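Local atomic coordinates of lectin 2 (Agrocybe aegerita, PDB entry 4TQJ), a protein that binds glycans as a fungal lectin, specifically recognising non-reducing terminal N-acetylglucosamine. Residues A[293-298]-A[309-314]; A[231-236]-A[285-290]. The protein carries 1 engineered substitution. All coordinates share one frame; numbering follows the deposited sequence.

Interaction 1 (A[293-298]-A[309-314]); sequences NGRGDV and ALNNGD
Asp-297 and Asn-311 make the straightest hydrogen bond between the segments: the backbone N of Asn-311 donates to Asp-297 OD1 over 2.8 Å, with 168° at the hydrogen, and meets that oxygen nearly head-on. The carboxylate is shared out, because OD2 accepts from the backbone N of Leu-290 while Asp-297 OD1 also has a water 2.7 Å away; this water takes a hydrogen bond from Asn-293 ND2 and lies within bonding distance of Asn-311 O. With CG anti to the backbone N (chi1 -168°), the side chain of Asn-311 also reaches across. Asn-311 ND2 donates to Gly-296 O at 3.2 Å, the acceptor lying in the amide plane, and donates to Leu-235 O as well. Asn-311 OD1 turns back in an Asx turn to Gly-313 N, 2.6 Å away, so both ends of the amide are gripped. Further along, Arg-295 NE donates to Gly-313 O at 2.9 Å. That bond is bent (140°), and the oxygen stands somewhat out of the guanidinium plane. A bend at chi2 folds the arginine back, where Arg-295 NH1 holds Asn-293 O in plane at 3.0 Å. Val-298 and Ala-309 form an antiparallel hydrogen-bonded pair, each backbone N donating to the other's O. Packing is slighter: Leu-310 CD2 rests 3.7 Å from Asp-297 CG. The side chains of Val-298 and Ala-309 lie on the same face of the sheet, against Ile-269 of strand 266-269 in the preceding blade. Strands 297-301 and 306-309 are the two middle strands of a four-stranded beta-propeller blade, flanked by strands 285-288 and 321-324.

Interaction 2 (A[231-236]-A[285-290]); sequences FVADLT and RFIADL
Ile-287 meets Phe-231 through a CH-pi contact: its CG1 lies over one face of the ring, 4.1 Å from the centroid and 28° off the ring normal. The methylene is displaced toward the root of the ring, as the 3.7 Å approach of Ile-287 CG1 to Phe-231 CG indicates. The other branch makes the aliphatic contacts. Ile-287 CG2 sits 3.8 Å from Ala-233 CB and 4.2 Å from Leu-235 CD2, the leucine side chain crossing it at about a right angle. One torsion explains this division of labour: at chi1 -56°, CG1 stands beside the backbone N and CG2 anti to it, so the two branches address different residues. Side-chain packing of this kind between adjacent blades is characteristic of a beta-propeller. Strands 231-233 and 285-288 are the first strands of successive four-stranded blades; they run 11° from parallel, but with 8.3 Å between their axes they are too far apart for backbone pairing. Ile-287 also touches Ile-244 of strand 242-246 and Val-298 of its own blade. The ring also meets polar backbone. Phe-231 CZ comes within 3.6 Å of Arg-285 O, approached obliquely to the ring, while the arginine's long chain leads away from this interface and its NH1 and NE donate to Phe-272 O and His-283 O. In the turn after strand 231-233, Asp-234 OD1 accepts from Thr-236 N at 3.0 Å, an Asx turn; Asp-234 OD2 has partners beyond the segments and accepts from the backbone N of Gly-239 and the terminal amino N of Thr-1.

Both contacts involve the blade that begins with strand 285-288: interaction 1 lies within it and interaction 2 joins it to the blade before. Their centres are 7 Å apart. Two short ties connect them, a probable hydrogen bond from Gly-294 N to Asp-289 OD2 at 2.7 Å and the bond between Asp-297 OD2 and Leu-290 N, of the same length, so the turn after strand 285-288 is fastened to the loop before strand 297-301 and to the start of that strand. A further tie reaches the preceding blade, where Gly-296 bonds Asp-234 by backbone. Both contacts thus belong to the framework of the propeller.

Interaction 1 (A[293-298]-A[309-314])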
# COMPACT_ATOMS: atom_id res chain seq x y z
N ASN A 293 -6.27 -17.51 -10.30
CA ASN A 293 -6.08 -17.71 -11.74
C ASN A 293 -6.74 -16.65 -12.63
O ASN A 293 -6.70 -16.77 -13.85
CB ASN A 293 -6.52 -19.10 -12.17
CG ASN A 293 -8.01 -19.36 -11.96
OD1 ASN A 293 -8.76 -18.47 -11.52
ND2 ASN A 293 -8.45 -20.58 -12.29
N GLY A 294 -7.33 -15.63 -12.03
CA GLY A 294 -7.99 -14.58 -12.81
C GLY A 294 -9.36 -14.98 -13.34
O GLY A 294 -9.93 -14.31 -14.21
N ARG A 295 -9.90 -16.08 -12.84
CA ARG A 295 -11.24 -16.53 -13.24
C ARG A 295 -12.20 -16.48 -12.06
O ARG A 295 -11.85 -16.89 -10.96
CB ARG A 295 -11.21 -17.95 -13.82
CG ARG A 295 -10.77 -18.03 -15.26
CD ARG A 295 -9.25 -18.11 -15.39
NE ARG A 295 -8.86 -18.61 -16.70
CZ ARG A 295 -7.61 -18.70 -17.14
NH1 ARG A 295 -6.60 -18.31 -16.37
NH2 ARG A 295 -7.38 -19.18 -18.36
N GLY A 296 -13.41 -15.99 -12.28
CA GLY A 296 -14.36 -15.87 -11.18
C GLY A 296 -14.89 -17.21 -10.68
O GLY A 296 -15.27 -18.08 -11.47
N ASP A 297 -14.94 -17.35 -9.36
CA ASP A 297 -15.53 -18.50 -8.70
C ASP A 297 -16.81 -18.08 -8.00
O ASP A 297 -16.99 -16.90 -7.67
CB ASP A 297 -14.53 -19.10 -7.70
CG ASP A 297 -13.23 -19.45 -8.35
OD1 ASP A 297 -13.26 -20.33 -9.23
OD2 ASP A 297 -12.19 -18.83 -8.02
N VAL A 298 -17.72 -19.02 -7.80
CA VAL A 298 -19.00 -18.73 -7.15
C VAL A 298 -18.94 -19.01 -5.66
O VAL A 298 -18.58 -20.12 -5.24
CB VAL A 298 -20.16 -19.54 -7.79
CG1 VAL A 298 -21.48 -19.17 -7.14
CG2 VAL A 298 -20.21 -19.27 -9.30
N ALA A 309 -18.28 -22.95 -5.62
CA ALA A 309 -18.05 -23.75 -6.81
C ALA A 309 -16.90 -23.12 -7.56
O ALA A 309 -16.95 -21.94 -7.90
CB ALA A 309 -19.29 -23.81 -7.68
N LEU A 310 -15.84 -23.89 -7.78
CA LEU A 310 -14.65 -23.40 -8.46
C LEU A 310 -14.72 -23.54 -9.97
O LEU A 310 -15.13 -24.59 -10.50
CB LEU A 310 -13.41 -24.10 -7.93
CG LEU A 310 -13.10 -23.91 -6.45
CD1 LEU A 310 -11.88 -24.74 -6.06
CD2 LEU A 310 -12.89 -22.41 -6.11
N ASN A 311 -14.32 -22.47 -10.65
CA ASN A 311 -14.21 -22.40 -12.10
C ASN A 311 -13.07 -23.28 -12.57
O ASN A 311 -11.98 -23.23 -12.00
CB ASN A 311 -13.93 -20.93 -12.48
CG ASN A 311 -14.08 -20.64 -13.96
OD1 ASN A 311 -13.75 -21.46 -14.81
ND2 ASN A 311 -14.58 -19.44 -14.27
N ASN A 312 -13.31 -24.10 -13.59
CA ASN A 312 -12.26 -24.98 -14.11
C ASN A 312 -11.20 -24.13 -14.84
O ASN A 312 -10.09 -24.60 -15.12
CB ASN A 312 -12.87 -26.06 -15.05
CG ASN A 312 -13.68 -27.10 -14.28
OD1 ASN A 312 -13.24 -27.60 -13.25
ND2 ASN A 312 -14.88 -27.42 -14.79
N GLY A 313 -11.57 -22.89 -15.14
CA GLY A 313 -10.69 -21.97 -15.82
C GLY A 313 -11.23 -21.53 -17.17
O GLY A 313 -10.68 -20.63 -17.81
N ASP A 314 -12.31 -22.15 -17.61
CA ASP A 314 -12.84 -21.90 -18.95
C ASP A 314 -14.33 -21.52 -18.93
O ASP A 314 -15.00 -21.51 -19.97
CB ASP A 314 -12.62 -23.14 -19.83
CG ASP A 314 -13.33 -24.36 -19.29
OD1 ASP A 314 -13.76 -24.32 -18.13
OD2 ASP A 314 -13.45 -25.37 -20.02
O HOH W 1 -10.92 -20.87 -10.50
O HOH W 2 -9.82 -20.23 -20.48

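Interaction 2 (A[231-236]-A[285-290])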
# COMPACT_ATOMS: atom_id res chain seq x y z
N PHE A 231 -24.36 -11.05 -12.18
CA PHE A 231 -23.03 -10.48 -12.05
C PHE A 231 -22.32 -10.39 -13.39
O PHE A 231 -22.60 -11.16 -14.32
CB PHE A 231 -22.17 -11.36 -11.15
CG PHE A 231 -22.83 -11.75 -9.87
CD1 PHE A 231 -22.66 -10.98 -8.72
CD2 PHE A 231 -23.61 -12.89 -9.79
CE1 PHE A 231 -23.25 -11.34 -7.52
CE2 PHE A 231 -24.22 -13.26 -8.60
CZ PHE A 231 -24.04 -12.49 -7.45
N VAL A 232 -21.38 -9.46 -13.49
CA VAL A 232 -20.45 -9.46 -14.62
C VAL A 232 -19.05 -9.69 -14.09
O VAL A 232 -18.66 -9.10 -13.08
CB VAL A 232 -20.53 -8.16 -15.43
CG1 VAL A 232 -21.85 -8.11 -16.19
CG2 VAL A 232 -20.41 -6.95 -14.51
N ALA A 233 -18.29 -10.56 -14.74
CA ALA A 233 -17.02 -10.98 -14.18
C ALA A 233 -16.30 -11.82 -15.20
O ALA A 233 -16.94 -12.53 -15.97
CB ALA A 233 -17.25 -11.79 -12.90
N ASP A 234 -14.97 -11.73 -15.23
CA ASP A 234 -14.20 -12.56 -16.13
C ASP A 234 -14.16 -13.99 -15.61
O ASP A 234 -13.55 -14.24 -14.57
CB ASP A 234 -12.78 -12.04 -16.27
CG ASP A 234 -12.02 -12.74 -17.36
OD1 ASP A 234 -12.62 -13.60 -18.04
OD2 ASP A 234 -10.82 -12.41 -17.55
N LEU A 235 -14.79 -14.90 -16.35
CA LEU A 235 -14.85 -16.31 -16.01
C LEU A 235 -13.96 -17.18 -16.91
O LEU A 235 -13.92 -18.40 -16.76
CB LEU A 235 -16.30 -16.81 -16.14
CG LEU A 235 -17.34 -16.01 -15.33
CD1 LEU A 235 -18.75 -16.61 -15.49
CD2 LEU A 235 -16.96 -15.92 -13.87
N THR A 236 -13.25 -16.55 -17.84
CA THR A 236 -12.38 -17.32 -18.76
C THR A 236 -10.92 -16.90 -18.70
O THR A 236 -10.05 -17.60 -19.21
CB THR A 236 -12.84 -17.17 -20.19
OG1 THR A 236 -12.75 -15.79 -20.56
CG2 THR A 236 -14.29 -17.66 -20.32
N ARG A 285 -24.73 -13.94 -2.22
CA ARG A 285 -23.88 -14.63 -3.18
C ARG A 285 -22.87 -13.66 -3.85
O ARG A 285 -23.14 -12.47 -3.97
CB ARG A 285 -24.72 -15.39 -4.20
CG ARG A 285 -25.20 -16.78 -3.68
CD ARG A 285 -26.62 -17.14 -4.14
NE ARG A 285 -27.63 -16.23 -3.59
CZ ARG A 285 -28.90 -16.18 -4.00
NH1 ARG A 285 -29.33 -16.99 -4.97
NH2 ARG A 285 -29.75 -15.32 -3.46
N PHE A 286 -21.71 -14.18 -4.24
CA PHE A 286 -20.64 -13.35 -4.81
C PHE A 286 -19.90 -14.13 -5.90
O PHE A 286 -19.86 -15.36 -5.88
CB PHE A 286 -19.59 -12.95 -3.76
CG PHE A 286 -20.14 -12.22 -2.56
CD1 PHE A 286 -19.98 -10.84 -2.44
CD2 PHE A 286 -20.78 -12.91 -1.54
CE1 PHE A 286 -20.48 -10.16 -1.32
CE2 PHE A 286 -21.27 -12.25 -0.43
CZ PHE A 286 -21.13 -10.87 -0.32
N ILE A 287 -19.29 -13.39 -6.82
CA ILE A 287 -18.31 -13.97 -7.71
C ILE A 287 -16.99 -13.35 -7.28
O ILE A 287 -16.88 -12.13 -7.16
CB ILE A 287 -18.56 -13.60 -9.19
CG1 ILE A 287 -19.98 -14.02 -9.62
CG2 ILE A 287 -17.49 -14.25 -10.07
CD1 ILE A 287 -20.31 -15.47 -9.30
N ALA A 288 -16.00 -14.18 -7.02
CA ALA A 288 -14.68 -13.69 -6.63
C ALA A 288 -13.64 -14.71 -7.05
O ALA A 288 -13.96 -15.88 -7.23
CB ALA A 288 -14.62 -13.46 -5.12
N ASP A 289 -12.39 -14.27 -7.22
CA ASP A 289 -11.33 -15.21 -7.62
C ASP A 289 -10.76 -15.90 -6.40
O ASP A 289 -9.99 -15.30 -5.64
CB ASP A 289 -10.21 -14.50 -8.40
CG ASP A 289 -9.17 -15.48 -8.92
OD1 ASP A 289 -9.31 -16.69 -8.64
OD2 ASP A 289 -8.21 -15.06 -9.59
N LEU A 290 -11.14 -17.16 -6.19
CA LEU A 290 -10.70 -17.86 -4.99
C LEU A 290 -9.46 -18.71 -5.23
O LEU A 290 -8.99 -19.37 -4.32
CB LEU A 290 -11.83 -18.73 -4.40
CG LEU A 290 -12.72 -18.08 -3.33
CD1 LEU A 290 -13.43 -16.82 -3.85
CD2 LEU A 290 -13.74 -19.09 -2.82